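Local coordinates for protein chaperone SycD (PDB 4NRH) that binds the gatekeeper protein CopN and, as a cytosolic chaperone of the LcrH/SycD family, probably helps direct translocator proteins to the type III secretion system, at residues 47-50 against 51-54; 81-84 against 85-88; 159-162 against 163-166; 118-121 against 122-126; 102-106 against 107-111. All blocks are in the same frame, centred on the assembly; numbering follows the deposited sequence.

Interaction 1: residues 47-50 against 51-54; sequences DTYQ and KIFK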
loop_
_atom_site.group_PDB
_atom_site.type_symbol
_atom_site.label_atom_id
_atom_site.label_comp_id
_atom_site.label_asym_id
_atom_site.label_seq_id
_atom_site.Cartn_x
_atom_site.Cartn_y
_atom_site.Cartn_z
ATOM N N ASP D 47 12.011 -9.543 -13.118
ATOM C CA ASP D 47 10.726 -10.224 -13.210
ATOM C C ASP D 47 9.578 -9.226 -13.252
ATOM O O ASP D 47 9.585 -8.231 -12.528
ATOM C CB ASP D 47 10.535 -11.188 -12.035
ATOM C CG ASP D 47 11.369 -12.445 -12.172
ATOM O OD1 ASP D 47 11.931 -12.671 -13.264
ATOM O OD2 ASP D 47 11.460 -13.209 -11.188
ATOM N N THR D 48 8.593 -9.495 -14.101
ATOM C CA THR D 48 7.372 -8.701 -14.116
ATOM C C THR D 48 6.547 -9.030 -12.879
ATOM O O THR D 48 6.775 -10.051 -12.228
ATOM C CB THR D 48 6.534 -8.964 -15.378
ATOM O OG1 THR D 48 6.091 -10.326 -15.382
ATOM C CG2 THR D 48 7.352 -8.693 -16.636
ATOM N N TYR D 49 5.588 -8.173 -12.552
ATOM C CA TYR D 49 4.726 -8.420 -11.400
ATOM C C TYR D 49 3.735 -9.546 -11.677
ATOM O O TYR D 49 3.223 -10.167 -10.747
ATOM C CB TYR D 49 4.006 -7.138 -10.980
ATOM C CG TYR D 49 4.910 -6.219 -10.188
ATOM C CD1 TYR D 49 5.414 -6.612 -8.956
ATOM C CD2 TYR D 49 5.277 -4.973 -10.677
ATOM C CE1 TYR D 49 6.249 -5.789 -8.226
ATOM C CE2 TYR D 49 6.111 -4.139 -9.954
ATOM C CZ TYR D 49 6.596 -4.554 -8.729
ATOM O OH TYR D 49 7.424 -3.732 -8.003
ATOM N N GLN D 50 3.458 -9.800 -12.954
ATOM C CA GLN D 50 2.692 -10.980 -13.333
ATOM C C GLN D 50 3.428 -12.227 -12.858
ATOM O O GLN D 50 2.838 -13.138 -12.275
ATOM C CB GLN D 50 2.478 -11.042 -14.845
ATOM C CG GLN D 50 2.079 -12.425 -15.335
ATOM C CD GLN D 50 1.954 -12.513 -16.842
ATOM O OE1 GLN D 50 2.403 -11.628 -17.569
ATOM N NE2 GLN D 50 1.341 -13.590 -17.319
ATOM N N LYS D 51 4.732 -12.248 -13.117
ATOM C CA LYS D 51 5.600 -13.341 -12.699
ATOM C C LYS D 51 5.659 -13.448 -11.179
ATOM O O LYS D 51 5.456 -14.523 -10.613
ATOM C CB LYS D 51 7.005 -13.144 -13.269
ATOM C CG LYS D 51 8.054 -14.087 -12.708
ATOM C CD LYS D 51 7.842 -15.505 -13.204
ATOM C CE LYS D 51 9.059 -16.370 -12.918
ATOM N NZ LYS D 51 8.910 -17.742 -13.477
ATOM N N ILE D 52 5.948 -12.322 -10.532
ATOM C CA ILE D 52 6.059 -12.252 -9.078
ATOM C C ILE D 52 4.784 -12.701 -8.362
ATOM O O ILE D 52 4.845 -13.436 -7.375
ATOM C CB ILE D 52 6.416 -10.820 -8.626
ATOM C CG1 ILE D 52 7.800 -10.429 -9.152
ATOM C CG2 ILE D 52 6.366 -10.698 -7.109
ATOM C CD1 ILE D 52 8.091 -8.947 -9.073
ATOM N N PHE D 53 3.631 -12.275 -8.868
ATOM C CA PHE D 53 2.357 -12.587 -8.225
ATOM C C PHE D 53 1.767 -13.895 -8.743
ATOM O O PHE D 53 0.639 -14.254 -8.398
ATOM C CB PHE D 53 1.356 -11.447 -8.430
ATOM C CG PHE D 53 1.722 -10.181 -7.710
ATOM C CD1 PHE D 53 2.175 -10.219 -6.402
ATOM C CD2 PHE D 53 1.616 -8.952 -8.343
ATOM C CE1 PHE D 53 2.514 -9.055 -5.737
ATOM C CE2 PHE D 53 1.954 -7.784 -7.683
ATOM C CZ PHE D 53 2.403 -7.836 -6.377
ATOM N N LYS D 54 2.538 -14.595 -9.571
ATOM C CA LYS D 54 2.149 -15.895 -10.118
ATOM C C LYS D 54 0.815 -15.839 -10.857
ATOM O O LYS D 54 -0.038 -16.711 -10.685
ATOM C CB LYS D 54 2.093 -16.951 -9.010
ATOM C CG LYS D 54 3.386 -17.088 -8.223
ATOM C CD LYS D 54 4.533 -17.518 -9.123
ATOM C CE LYS D 54 4.295 -18.902 -9.703
ATOM N NZ LYS D 54 5.403 -19.320 -10.606
#

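Interaction 2: residues 81-84 against 85-88; sequences TVFR and WLVF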
loop_
_atom_site.group_PDB
_atom_site.type_symbol
_atom_site.label_atom_id
_atom_site.label_comp_id
_atom_site.label_asym_id
_atom_site.label_seq_id
_atom_site.Cartn_x
_atom_site.Cartn_y
_atom_site.Cartn_z
ATOM N N THR D 81 -8.627 2.371 -16.550
ATOM C CA THR D 81 -8.318 1.763 -15.261
ATOM C C THR D 81 -7.782 0.340 -15.424
ATOM O O THR D 81 -6.761 -0.023 -14.840
ATOM C CB THR D 81 -9.557 1.728 -14.344
ATOM O OG1 THR D 81 -9.960 3.066 -14.025
ATOM C CG2 THR D 81 -9.250 0.974 -13.058
ATOM N N VAL D 82 -8.478 -0.453 -16.231
ATOM C CA VAL D 82 -8.130 -1.855 -16.436
ATOM C C VAL D 82 -6.790 -2.040 -17.150
ATOM O O VAL D 82 -5.952 -2.831 -16.714
ATOM C CB VAL D 82 -9.226 -2.581 -17.246
ATOM C CG1 VAL D 82 -8.775 -3.982 -17.627
ATOM C CG2 VAL D 82 -10.525 -2.626 -16.454
ATOM N N PHE D 83 -6.590 -1.306 -18.241
ATOM C CA PHE D 83 -5.379 -1.452 -19.044
ATOM C C PHE D 83 -4.120 -1.023 -18.291
ATOM O O PHE D 83 -3.053 -1.601 -18.489
ATOM C CB PHE D 83 -5.505 -0.672 -20.356
ATOM C CG PHE D 83 -6.558 -1.214 -21.280
ATOM C CD1 PHE D 83 -6.667 -2.579 -21.494
ATOM C CD2 PHE D 83 -7.430 -0.366 -21.942
ATOM C CE1 PHE D 83 -7.633 -3.089 -22.340
ATOM C CE2 PHE D 83 -8.399 -0.870 -22.790
ATOM C CZ PHE D 83 -8.501 -2.233 -22.989
ATOM N N ARG D 84 -4.242 -0.011 -17.438
ATOM C CA ARG D 84 -3.120 0.404 -16.599
ATOM C C ARG D 84 -2.686 -0.717 -15.657
ATOM O O ARG D 84 -1.493 -0.929 -15.446
ATOM C CB ARG D 84 -3.466 1.662 -15.798
ATOM C CG ARG D 84 -3.566 2.927 -16.636
ATOM C CD ARG D 84 -3.317 4.164 -15.788
ATOM N NE ARG D 84 -3.252 5.378 -16.596
ATOM C CZ ARG D 84 -4.125 6.377 -16.518
ATOM N NH1 ARG D 84 -5.133 6.315 -15.659
ATOM N NH2 ARG D 84 -3.985 7.442 -17.296
ATOM N N TRP D 85 -3.659 -1.425 -15.087
ATOM C CA TRP D 85 -3.370 -2.577 -14.237
ATOM C C TRP D 85 -2.656 -3.675 -15.021
ATOM O O TRP D 85 -1.702 -4.281 -14.532
ATOM C CB TRP D 85 -4.656 -3.131 -13.615
ATOM C CG TRP D 85 -5.062 -2.438 -12.348
ATOM C CD1 TRP D 85 -6.147 -1.632 -12.165
ATOM C CD2 TRP D 85 -4.386 -2.495 -11.085
ATOM N NE1 TRP D 85 -6.190 -1.183 -10.866
ATOM C CE2 TRP D 85 -5.118 -1.698 -10.183
ATOM C CE3 TRP D 85 -3.232 -3.141 -10.631
ATOM C CZ2 TRP D 85 -4.736 -1.529 -8.855
ATOM C CZ3 TRP D 85 -2.853 -2.973 -9.310
ATOM C CH2 TRP D 85 -3.604 -2.173 -8.439
ATOM N N LEU D 86 -3.133 -3.929 -16.235
ATOM C CA LEU D 86 -2.531 -4.930 -17.110
ATOM C C LEU D 86 -1.090 -4.567 -17.443
ATOM O O LEU D 86 -0.203 -5.421 -17.438
ATOM C CB LEU D 86 -3.344 -5.076 -18.394
ATOM C CG LEU D 86 -4.646 -5.867 -18.279
ATOM C CD1 LEU D 86 -5.425 -5.773 -19.574
ATOM C CD2 LEU D 86 -4.356 -7.317 -17.926
ATOM N N VAL D 87 -0.870 -3.291 -17.737
ATOM C CA VAL D 87 0.460 -2.787 -18.044
ATOM C C VAL D 87 1.356 -2.874 -16.809
ATOM O O VAL D 87 2.549 -3.160 -16.910
ATOM C CB VAL D 87 0.388 -1.328 -18.561
ATOM C CG1 VAL D 87 1.685 -0.588 -18.302
ATOM C CG2 VAL D 87 0.033 -1.307 -20.042
ATOM N N PHE D 88 0.759 -2.664 -15.640
ATOM C CA PHE D 88 1.472 -2.800 -14.374
ATOM C C PHE D 88 1.961 -4.230 -14.166
ATOM O O PHE D 88 3.081 -4.454 -13.708
ATOM C CB PHE D 88 0.574 -2.367 -13.208
ATOM C CG PHE D 88 1.103 -2.751 -11.853
ATOM C CD1 PHE D 88 2.023 -1.946 -11.202
ATOM C CD2 PHE D 88 0.663 -3.904 -11.220
ATOM C CE1 PHE D 88 2.509 -2.293 -9.954
ATOM C CE2 PHE D 88 1.145 -4.256 -9.973
ATOM C CZ PHE D 88 2.068 -3.449 -9.339
#

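Interaction 3: residues 159-162 against 163-166; sequences QHKP and LYNE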
loop_
_atom_site.group_PDB
_atom_site.type_symbol
_atom_site.label_atom_id
_atom_site.label_comp_id
_atom_site.label_asym_id
_atom_site.label_seq_id
_atom_site.Cartn_x
_atom_site.Cartn_y
_atom_site.Cartn_z
ATOM N N GLN D 159 4.658 0.747 -46.296
ATOM C CA GLN D 159 4.890 0.449 -47.707
ATOM C C GLN D 159 5.521 -0.926 -47.914
ATOM O O GLN D 159 6.029 -1.535 -46.970
ATOM C CB GLN D 159 5.774 1.524 -48.343
ATOM C CG GLN D 159 7.165 1.627 -47.741
ATOM C CD GLN D 159 7.985 2.741 -48.364
ATOM O OE1 GLN D 159 7.518 3.445 -49.259
ATOM N NE2 GLN D 159 9.218 2.903 -47.896
ATOM N N HIS D 160 5.439 -1.410 -49.153
ATOM C CA HIS D 160 6.053 -2.667 -49.599
ATOM C C HIS D 160 5.375 -3.925 -49.048
ATOM O O HIS D 160 5.495 -4.999 -49.634
ATOM C CB HIS D 160 7.546 -2.689 -49.255
ATOM C CG HIS D 160 8.285 -1.467 -49.701
ATOM N ND1 HIS D 160 9.288 -0.889 -48.952
ATOM C CD2 HIS D 160 8.164 -0.710 -50.816
ATOM C CE1 HIS D 160 9.755 0.170 -49.590
ATOM N NE2 HIS D 160 9.089 0.301 -50.723
ATOM N N LYS D 161 4.670 -3.798 -47.929
ATOM C CA LYS D 161 3.989 -4.944 -47.335
ATOM C C LYS D 161 2.485 -4.894 -47.595
ATOM O O LYS D 161 1.841 -3.872 -47.354
ATOM C CB LYS D 161 4.261 -5.015 -45.831
ATOM C CG LYS D 161 5.701 -5.350 -45.476
ATOM C CD LYS D 161 5.805 -5.921 -44.069
ATOM C CE LYS D 161 7.251 -5.968 -43.597
ATOM N NZ LYS D 161 7.348 -6.174 -42.124
ATOM N N PRO D 162 1.923 -6.008 -48.089
ATOM C CA PRO D 162 0.494 -6.120 -48.402
ATOM C C PRO D 162 -0.383 -6.059 -47.154
ATOM O O PRO D 162 -1.560 -5.712 -47.242
ATOM C CB PRO D 162 0.390 -7.491 -49.076
ATOM C CG PRO D 162 1.542 -8.261 -48.534
ATOM C CD PRO D 162 2.648 -7.259 -48.375
ATOM N N LEU D 163 0.194 -6.404 -46.008
ATOM C CA LEU D 163 -0.529 -6.397 -44.743
ATOM C C LEU D 163 -0.955 -4.986 -44.338
ATOM O O LEU D 163 -1.979 -4.803 -43.680
ATOM C CB LEU D 163 0.332 -7.027 -43.643
ATOM C CG LEU D 163 -0.240 -7.069 -42.224
ATOM C CD1 LEU D 163 -1.537 -7.863 -42.190
ATOM C CD2 LEU D 163 0.776 -7.652 -41.252
ATOM N N TYR D 164 -0.171 -3.991 -44.742
ATOM C CA TYR D 164 -0.406 -2.615 -44.318
ATOM C C TYR D 164 -0.776 -1.701 -45.482
ATOM O O TYR D 164 -0.503 -0.501 -45.443
ATOM C CB TYR D 164 0.833 -2.056 -43.615
ATOM C CG TYR D 164 1.420 -2.966 -42.560
ATOM C CD1 TYR D 164 0.692 -3.317 -41.431
ATOM C CD2 TYR D 164 2.707 -3.466 -42.692
ATOM C CE1 TYR D 164 1.231 -4.146 -40.464
ATOM C CE2 TYR D 164 3.255 -4.295 -41.732
ATOM C CZ TYR D 164 2.513 -4.632 -40.622
ATOM O OH TYR D 164 3.058 -5.457 -39.666
ATOM N N ASN D 165 -1.396 -2.264 -46.513
ATOM C CA ASN D 165 -1.701 -1.501 -47.720
ATOM C C ASN D 165 -2.782 -0.448 -47.504
ATOM O O ASN D 165 -2.676 0.665 -48.020
ATOM C CB ASN D 165 -2.120 -2.434 -48.855
ATOM C CG ASN D 165 -2.300 -1.700 -50.171
ATOM O OD1 ASN D 165 -1.332 -1.436 -50.885
ATOM N ND2 ASN D 165 -3.543 -1.370 -50.499
ATOM N N GLU D 166 -3.823 -0.808 -46.757
ATOM C CA GLU D 166 -4.897 0.125 -46.427
ATOM C C GLU D 166 -4.346 1.404 -45.801
ATOM O O GLU D 166 -4.837 2.501 -46.071
ATOM C CB GLU D 166 -5.910 -0.525 -45.482
ATOM C CG GLU D 166 -6.928 -1.411 -46.182
ATOM C CD GLU D 166 -7.952 -1.995 -45.226
ATOM O OE1 GLU D 166 -7.658 -2.080 -44.016
ATOM O OE2 GLU D 166 -9.051 -2.366 -45.688
#

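Interaction 4: residues 118-121 against 122-126; sequences GVTA and VLRDK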
loop_
_atom_site.group_PDB
_atom_site.type_symbol
_atom_site.label_atom_id
_atom_site.label_comp_id
_atom_site.label_asym_id
_atom_site.label_seq_id
_atom_site.Cartn_x
_atom_site.Cartn_y
_atom_site.Cartn_z
ATOM N N GLY D 118 3.734 5.346 -28.176
ATOM C CA GLY D 118 5.178 5.302 -28.326
ATOM C C GLY D 118 5.784 4.025 -27.779
ATOM O O GLY D 118 6.702 3.461 -28.373
ATOM N N VAL D 119 5.269 3.570 -26.641
ATOM C CA VAL D 119 5.728 2.323 -26.042
ATOM C C VAL D 119 5.337 1.135 -26.918
ATOM O O VAL D 119 6.124 0.207 -27.111
ATOM C CB VAL D 119 5.153 2.131 -24.626
ATOM C CG1 VAL D 119 5.469 0.739 -24.105
ATOM C CG2 VAL D 119 5.706 3.190 -23.684
ATOM N N THR D 120 4.119 1.181 -27.453
ATOM C CA THR D 120 3.630 0.146 -28.358
ATOM C C THR D 120 4.568 -0.007 -29.551
ATOM O O THR D 120 4.859 -1.121 -29.986
ATOM C CB THR D 120 2.206 0.458 -28.863
ATOM O OG1 THR D 120 1.341 0.699 -27.747
ATOM C CG2 THR D 120 1.661 -0.705 -29.679
ATOM N N ALA D 121 5.035 1.123 -30.072
ATOM C CA ALA D 121 5.974 1.136 -31.188
ATOM C C ALA D 121 7.271 0.416 -30.826
ATOM O O ALA D 121 7.761 -0.417 -31.587
ATOM C CB ALA D 121 6.262 2.564 -31.620
ATOM N N VAL D 122 7.825 0.758 -29.666
ATOM C CA VAL D 122 9.051 0.138 -29.171
ATOM C C VAL D 122 8.900 -1.378 -29.051
ATOM O O VAL D 122 9.780 -2.137 -29.460
ATOM C CB VAL D 122 9.454 0.719 -27.800
ATOM C CG1 VAL D 122 10.643 -0.037 -27.225
ATOM C CG2 VAL D 122 9.771 2.200 -27.926
ATOM N N LEU D 123 7.774 -1.809 -28.492
ATOM C CA LEU D 123 7.516 -3.228 -28.267
ATOM C C LEU D 123 7.170 -3.954 -29.566
ATOM O O LEU D 123 7.289 -5.176 -29.656
ATOM C CB LEU D 123 6.385 -3.403 -27.253
ATOM C CG LEU D 123 6.626 -2.833 -25.853
ATOM C CD1 LEU D 123 5.375 -2.968 -24.996
ATOM C CD2 LEU D 123 7.816 -3.508 -25.182
ATOM N N ARG D 124 6.740 -3.192 -30.568
ATOM C CA ARG D 124 6.215 -3.765 -31.802
ATOM C C ARG D 124 6.702 -2.953 -33.001
ATOM O O ARG D 124 5.926 -2.241 -33.638
ATOM C CB ARG D 124 4.687 -3.800 -31.757
ATOM C CG ARG D 124 4.036 -4.818 -32.672
ATOM C CD ARG D 124 2.568 -4.478 -32.879
ATOM N NE ARG D 124 1.743 -4.798 -31.720
ATOM C CZ ARG D 124 0.471 -4.434 -31.589
ATOM N NH1 ARG D 124 -0.120 -3.731 -32.546
ATOM N NH2 ARG D 124 -0.209 -4.767 -30.502
ATOM N N ASP D 125 7.995 -3.065 -33.292
ATOM C CA ASP D 125 8.668 -2.203 -34.264
ATOM C C ASP D 125 8.091 -2.251 -35.682
ATOM O O ASP D 125 8.086 -1.240 -36.384
ATOM C CB ASP D 125 10.158 -2.560 -34.320
ATOM C CG ASP D 125 10.987 -1.492 -35.008
ATOM O OD1 ASP D 125 10.535 -0.329 -35.062
ATOM O OD2 ASP D 125 12.089 -1.818 -35.498
ATOM N N LYS D 126 7.613 -3.416 -36.104
ATOM C CA LYS D 126 7.161 -3.590 -37.484
ATOM C C LYS D 126 5.812 -2.931 -37.773
ATOM O O LYS D 126 5.483 -2.664 -38.928
ATOM C CB LYS D 126 7.088 -5.080 -37.831
ATOM C CG LYS D 126 8.437 -5.782 -37.837
ATOM C CD LYS D 126 8.288 -7.267 -38.120
ATOM C CE LYS D 126 9.637 -7.968 -38.125
ATOM N NZ LYS D 126 9.500 -9.445 -38.266
#

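Interaction 5: residues 102-106 against 107-111; sequences ASLHM and SEQYS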
loop_
_atom_site.group_PDB
_atom_site.type_symbol
_atom_site.label_atom_id
_atom_site.label_comp_id
_atom_site.label_asym_id
_atom_site.label_seq_id
_atom_site.Cartn_x
_atom_site.Cartn_y
_atom_site.Cartn_z
ATOM N N ALA D 102 -5.457 3.861 -27.119
ATOM C CA ALA D 102 -6.722 4.098 -27.806
ATOM C C ALA D 102 -7.778 4.658 -26.859
ATOM O O ALA D 102 -8.543 5.550 -27.226
ATOM C CB ALA D 102 -7.218 2.814 -28.454
ATOM N N SER D 103 -7.814 4.129 -25.639
ATOM C CA SER D 103 -8.771 4.578 -24.634
ATOM C C SER D 103 -8.497 6.016 -24.209
ATOM O O SER D 103 -9.421 6.820 -24.075
ATOM C CB SER D 103 -8.737 3.653 -23.417
ATOM O OG SER D 103 -9.212 2.359 -23.748
ATOM N N LEU D 104 -7.224 6.334 -23.999
ATOM C CA LEU D 104 -6.811 7.697 -23.685
ATOM C C LEU D 104 -7.097 8.630 -24.858
ATOM O O LEU D 104 -7.486 9.783 -24.669
ATOM C CB LEU D 104 -5.326 7.743 -23.320
ATOM C CG LEU D 104 -4.913 7.030 -22.030
ATOM C CD1 LEU D 104 -3.408 6.810 -21.996
ATOM C CD2 LEU D 104 -5.372 7.815 -20.809
ATOM N N HIS D 105 -6.888 8.120 -26.069
ATOM C CA HIS D 105 -7.170 8.863 -27.294
ATOM C C HIS D 105 -8.643 9.264 -27.349
ATOM O O HIS D 105 -8.971 10.429 -27.579
ATOM C CB HIS D 105 -6.788 8.023 -28.520
ATOM C CG HIS D 105 -6.862 8.762 -29.822
ATOM N ND1 HIS D 105 -6.175 8.350 -30.944
ATOM C CD2 HIS D 105 -7.533 9.881 -30.184
ATOM C CE1 HIS D 105 -6.421 9.182 -31.940
ATOM N NE2 HIS D 105 -7.243 10.120 -31.506
ATOM N N MET D 106 -9.526 8.293 -27.132
ATOM C CA MET D 106 -10.963 8.543 -27.142
ATOM C C MET D 106 -11.382 9.453 -25.990
ATOM O O MET D 106 -12.413 10.120 -26.058
ATOM C CB MET D 106 -11.735 7.224 -27.072
ATOM C CG MET D 106 -11.518 6.306 -28.266
ATOM S SD MET D 106 -11.965 7.073 -29.833
ATOM C CE MET D 106 -13.684 7.483 -29.539
ATOM N N SER D 107 -10.575 9.475 -24.932
ATOM C CA SER D 107 -10.842 10.320 -23.773
ATOM C C SER D 107 -10.234 11.708 -23.943
ATOM O O SER D 107 -10.337 12.551 -23.052
ATOM C CB SER D 107 -10.300 9.668 -22.500
ATOM O OG SER D 107 -10.981 8.459 -22.215
ATOM N N GLU D 108 -9.589 11.923 -25.089
ATOM C CA GLU D 108 -8.923 13.185 -25.414
ATOM C C GLU D 108 -7.795 13.499 -24.435
ATOM O O GLU D 108 -7.466 14.661 -24.204
ATOM C CB GLU D 108 -9.923 14.346 -25.462
ATOM C CG GLU D 108 -10.962 14.227 -26.566
ATOM C CD GLU D 108 -11.916 15.404 -26.597
ATOM O OE1 GLU D 108 -11.539 16.492 -26.110
ATOM O OE2 GLU D 108 -13.038 15.247 -27.122
ATOM N N GLN D 109 -7.210 12.452 -23.860
ATOM C CA GLN D 109 -6.009 12.599 -23.051
ATOM C C GLN D 109 -4.812 12.269 -23.931
ATOM O O GLN D 109 -4.191 11.216 -23.796
ATOM C CB GLN D 109 -6.054 11.690 -21.822
ATOM C CG GLN D 109 -7.336 11.807 -21.010
ATOM C CD GLN D 109 -7.254 11.085 -19.680
ATOM O OE1 GLN D 109 -6.195 11.030 -19.055
ATOM N NE2 GLN D 109 -8.375 10.527 -19.240
ATOM N N TYR D 110 -4.498 13.194 -24.833
ATOM C CA TYR D 110 -3.560 12.946 -25.922
ATOM C C TYR D 110 -2.116 12.792 -25.456
ATOM O O TYR D 110 -1.392 11.928 -25.953
ATOM C CB TYR D 110 -3.663 14.071 -26.953
ATOM C CG TYR D 110 -5.046 14.202 -27.552
ATOM C CD1 TYR D 110 -5.627 13.143 -28.240
ATOM C CD2 TYR D 110 -5.775 15.377 -27.422
ATOM C CE1 TYR D 110 -6.892 13.255 -28.787
ATOM C CE2 TYR D 110 -7.042 15.498 -27.965
ATOM C CZ TYR D 110 -7.594 14.434 -28.646
ATOM O OH TYR D 110 -8.854 14.548 -29.190
ATOM N N SER D 111 -1.698 13.640 -24.520
ATOM C CA SER D 111 -0.337 13.595 -23.988
ATOM C C SER D 111 0.030 12.201 -23.484
ATOM O O SER D 111 1.119 11.696 -23.761
ATOM C CB SER D 111 -0.174 14.618 -22.861
ATOM O OG SER D 111 1.151 14.618 -22.362
#

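Interaction 1: residues 47-50 against 51-54
Tyr49 and Phe53, a helical turn apart, run side by side and point the same way at the short helix 49-52, which has an N-cap at Thr48 and a Schellman ending at Lys54; Phe53 is the first residue past its end. The two rings are nearly parallel, at 22°, but slid apart with centroids separated by 5.7 Å, so they barely overlap. Ile52 lies along the tyrosine too, its CD1 3.6 Å from Tyr49 CD1. Phe88 stacks on the Tyr49 ring, and Arg274 of the CopN chain packs on Asp47 and Ile52, so this end of the chaperone meets its partner. Gln50 is turned elsewhere, its amide bonded to Asn90 and to Ile55 O. Lys51 CG touches the carboxylate carbon, Asp47 CG, at 3.7 Å; the charged ends, Asp47 OD2 and Lys51 NZ, stay 5.7 Å apart. Lys54 N bonds Lys51 O at 3.1 Å, and the positive phi of Lys54 brings Ile55 N back to Gln50 O. The cap itself depends on the first torsion of Thr48: with chi1 at 64°, OG1 sits between the backbone N and the carbonyl carbon, facing the first turn, and accepts Lys51 N at 3.3 Å.

Interaction 2: residues 81-84 against 85-88
Residues 81-84 lead straight into 85-88 as two turns of helix 76-89, joined by four backbone bonds. Trp85 N to Thr81 O is weak at 3.4 Å; the bonds tighten along the chain to 2.8 Å for Phe88 N to Arg84 O. The side chains spread round the helix. Trp85 CG lies anti to its own carbonyl carbon (chi1 -85°), which swings the indole back along the preceding turn: CD1 comes within 3.2 Å of Thr81 O and meets Thr81 CG2 at 4.1 Å, the two side chains running alongside each other. On another side Leu86 sends one methyl, CD1, to the edge of the Phe83 ring, 3.9 Å from Phe83 CD1 and near the ring plane. That same methyl also touches Val82 CG1, at 4.3 Å, so it bridges two apolar residues of the preceding turn. This part of the helix is largely buried in the helical stack of this TPR-type chaperone: Leu86 presses on Leu60, Val63 and Tyr64 of helix 57-72, Phe83 on Ser99 and Ser103 of helix 94-106, while Trp85 and Phe88 both rest on Leu31 of helix 31-35, with Phe27 set edge-to-face to the indole.

Interaction 3: residues 159-162 against 163-166
Lys161 and Tyr164 make the close part of this contact, their side chains lying alongside and pointing the same way. The lysine uses its aliphatic carbons: CB is 3.8 Å from Tyr164 CD2 and CD is 3.8 Å from Tyr164 CE2, so the CD2-CE2 side of the ring runs beside the lysine chain. Lys161 CG stands anti to its carbonyl carbon (chi1 -68°), beside the backbone N, and the nearly straight chain beyond carries the methylenes past the phenol. Leu163, the residue just before the tyrosine, puts CG 3.7 Å above one face of the same ring, toward its rim. A single backbone hydrogen bond joins the segments, Tyr164 N to Lys161 O at 3.3 Å, with the donor well above the carbonyl plane. It closes a beta turn with Pro162 and Leu163 at the corners, both with helix-like backbone angles. This turn links helix 147-158, which the chain leaves at Gln159, to helix 165-174, with Tyr164 in the N-cap position of the second. On the solvent side the contact is loose. Pro162 and Leu163 are exposed at the corner, where the proline ring meets little more than the backbone N of the residue that follows it, its CG 3.4 Å from Leu163 N. Asn165 adds a light touch from the start of the helix, CB to Pro162 O at 3.7 Å.

Interaction 4: residues 118-121 against 122-126
Val122 N and Leu123 N continue helix 110-123 with regular bonds back to Gly118 O and Val119 O, before the helix ends and Arg124 leaves helical angles. Among the side chains, Val119 and Leu123 lie alongside each other one turn apart, CG1 of Val119 3.8 Å from CD1 of Leu123. Val122 turns CG2 back over the previous turn, to 3.3 Å from Gly118 O. The Thr120 methyl CG2 sits over one face of the Arg124 guanidinium, 4.4 Å from Arg124 CZ. Bent at chi3 (-75°), the arginine has partners elsewhere for its polar end: NH1 pairs with Asp127 in a salt bridge and NH2 bonds Ser94 OG. Thr120 OG1 bonds back to Ala116 O, leaving its methyl for the arginine. At the helix end the Arg124 N-H is shared: its bond to Thr120 O is weak, while Arg124 N lies 3.1 Å from Ala121 O and 73° out of that carbonyl's plane, well off the lone pairs. Asp125 CA adds a C-H...O contact to Ala121 O at 3.3 Å, so Ala121 O is met by both Arg124 and Asp125. Both segments fall within the tetratricopeptide repeat at 94-127. Val119, Thr120 and Leu123 all press on Trp97 of helix 94-106, Arg124 reaches Phe98 of that helix, and Thr120 and Ala121 touch Pro130 and His131 of helix 129-140, respectively; beyond them, Asp125 forms a salt bridge with Arg157 of helix 147-158.

Interaction 5: residues 102-106 against 107-111
Leu104 O receives Gln109 N at 2.8 Å, and Glu108 N bonds back to His105 O at 3.0 Å: with Glu108 at positive phi, this is a Schellman motif ending helix 94-106. The tight turn leads at once into helix 110-123, with Gln109 as N-cap residue, so the two form the antiparallel helical hairpin of the tetratricopeptide repeat. The Gln109 side chain folds back over the helix just left. Its CB sits 3.7 Å from Leu104 O, the same oxygen its own N-H uses, and CG still lies near that oxygen at 4.2 Å. The chain then runs out extended, and the amide passes obliquely over one leucine methyl: CD is 3.9 Å and OE1 3.8 Å from Leu104 CD2. Ser107 adds a polar grip on the last turn. With OG anti to its carbonyl carbon, beside the backbone N (chi1 -65°), the hydroxyl donates to Ser103 O at 2.9 Å, and the Ser107 N-H adds a weak bond to the same oxygen. Ser103 OG bonds Ser79 OG of helix 76-89 and Ser99 O. On the other side His105 and Tyr110 reach across the turn and pack on Cys137 of helix 129-140, while His105 ND1 bonds Tyr117 OH. The His105 and Tyr110 planes stand at 74°, and the imidazole CD2 lies at the tyrosine's edge, in its plane, 3.7 Å from Tyr110 CE1.

In the fold
Interaction 2 is the buried one, with mostly apolar side chains; interactions 1 and 3 lie at the surface, and 4 and 5 are partly buried. Interactions 4 and 5 share helix 110-123 at its two ends, with nearest atoms about 8 Å apart. Interaction 1 abuts interaction 2 where Phe53 CE2 meets Phe88 CE2 at 4.3 Å, carrying the CopN-facing helix onto the core. Interaction 2 touches interaction 5 through Phe83 and Ser103, and interaction 3 touches interaction 4 through Tyr164 and Lys126. Turns differ with place: Schellman endings at 1 and 5, a helix end at 4 whose Arg124 and Asp125 pair with charged residues outside it, and at 3 an exposed beta turn that leads into a helix.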